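Local coordinates for protein CurB (Lyngbya majuscula, PDB 5KP7) that probably serves as an acyl carrier protein, holding acyl intermediates on a covalently attached 4'-phosphopantetheine arm for partner enzymes to act on, at residues B[68-71]-B[72-76]. Residues are numbered along the deposited sequence; the frame is centred on the assembly and turned at random.
Sequences EIIM and MVMED
E68 to M71 and M72 to E75 meet one turn apart inside helix 63-76, the helix whose first residue, S63, carries the phosphopantetheine arm of this carrier-protein fold. Four successive i to i+4 backbone bonds define the α-helical contact: M72 N donates to E68 O at 2.8 Å, and V73, M74 and E75 follow onto I69, I70 and M71. Their N-H···O angles of 159° to 165° show nearly straight bonds. Side chains add two thioether contacts. With CG anti to its own carbonyl carbon (chi1 -69°), M72 lies back along the preceding turn; M72 SD comes 4.1 Å from E68 CG, and M72 CG lies 3.3 Å from E68 O. M74 repeats this on another side of the helix, where M74 SD lies 3.9 Å from I70 CG2. Between I69 and V73 the methyls are looser, CG2 to CG2 4.4 Å. The neighbours differ round the helix: I69 and M72 touch helix 27-41, V73 and M74 touch F99 of helix 92-102, and I70 and M74 touch L86. Both carboxylate oxygens of E68 form salt bridges to basic side chains of another protein's chain, which I70 and M71 also touch. Chemically, the four backbone bonds pair the carbonyls of E68 to M71 with the N-H groups of M72 to E75, while buried V73 and M74 pack against F99, consistent with a helix that presents E68, I70 and M71 to the other protein.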
# COMPACT_ATOMS: atom_id res chain seq x y z
N GLU B 68 -5.56 -0.65 19.55
CA GLU B 68 -6.24 -1.79 20.20
C GLU B 68 -6.82 -1.37 21.56
O GLU B 68 -7.97 -1.70 21.88
CB GLU B 68 -5.28 -2.98 20.35
CG GLU B 68 -5.95 -4.32 20.61
CD GLU B 68 -6.56 -4.94 19.37
OE1 GLU B 68 -6.31 -4.41 18.25
OE2 GLU B 68 -7.22 -5.99 19.52
N ILE B 69 -6.04 -0.62 22.33
CA ILE B 69 -6.50 -0.14 23.65
C ILE B 69 -7.76 0.71 23.49
O ILE B 69 -8.73 0.53 24.23
CB ILE B 69 -5.39 0.61 24.41
CG1 ILE B 69 -4.32 -0.39 24.88
CG2 ILE B 69 -5.96 1.35 25.62
CD1 ILE B 69 -3.01 0.25 25.23
N ILE B 70 -7.75 1.62 22.53
CA ILE B 70 -8.92 2.45 22.26
C ILE B 70 -10.13 1.58 21.94
O ILE B 70 -11.23 1.82 22.48
CB ILE B 70 -8.68 3.47 21.13
CG1 ILE B 70 -7.79 4.61 21.63
CG2 ILE B 70 -9.99 4.05 20.63
CD1 ILE B 70 -7.20 5.49 20.53
N MET B 71 -9.95 0.59 21.07
CA MET B 71 -11.07 -0.24 20.64
C MET B 71 -11.61 -1.13 21.78
O MET B 71 -12.82 -1.33 21.86
CB MET B 71 -10.71 -1.07 19.42
CG MET B 71 -10.53 -0.20 18.16
SD MET B 71 -10.26 -1.20 16.69
CE MET B 71 -8.59 -1.77 16.92
N MET B 72 -10.71 -1.62 22.63
CA MET B 72 -11.14 -2.39 23.83
C MET B 72 -11.96 -1.53 24.78
O MET B 72 -13.01 -1.98 25.30
CB MET B 72 -9.92 -2.96 24.54
CG MET B 72 -9.21 -4.05 23.76
SD MET B 72 -7.52 -4.30 24.35
CE MET B 72 -7.73 -5.76 25.36
N VAL B 73 -11.53 -0.30 25.02
CA VAL B 73 -12.27 0.62 25.89
C VAL B 73 -13.63 0.96 25.27
O VAL B 73 -14.65 0.98 25.98
CB VAL B 73 -11.50 1.92 26.19
CG1 VAL B 73 -12.35 2.88 27.03
CG2 VAL B 73 -10.19 1.64 26.91
N MET B 74 -13.67 1.22 23.96
CA MET B 74 -14.92 1.49 23.24
C MET B 74 -15.92 0.35 23.42
O MET B 74 -17.09 0.60 23.77
CB MET B 74 -14.68 1.70 21.73
CG MET B 74 -14.03 3.02 21.39
SD MET B 74 -13.63 3.12 19.63
CE MET B 74 -15.24 3.52 18.95
N GLU B 75 -15.43 -0.88 23.24
CA GLU B 75 -16.26 -2.09 23.38
C GLU B 75 -16.74 -2.32 24.83
O GLU B 75 -17.91 -2.66 25.04
CB GLU B 75 -15.48 -3.31 22.89
CG GLU B 75 -16.34 -4.57 22.78
CD GLU B 75 -15.53 -5.82 22.48
OE1 GLU B 75 -14.50 -5.72 21.79
OE2 GLU B 75 -15.95 -6.90 22.93
N ASP B 76 -15.85 -2.12 25.80
CA ASP B 76 -16.20 -2.19 27.25
C ASP B 76 -17.35 -1.23 27.59
O ASP B 76 -18.26 -1.59 28.34
CB ASP B 76 -14.93 -1.87 28.08
CG ASP B 76 -15.14 -1.99 29.59
OD1 ASP B 76 -15.98 -1.27 30.15
OD2 ASP B 76 -14.40 -2.76 30.23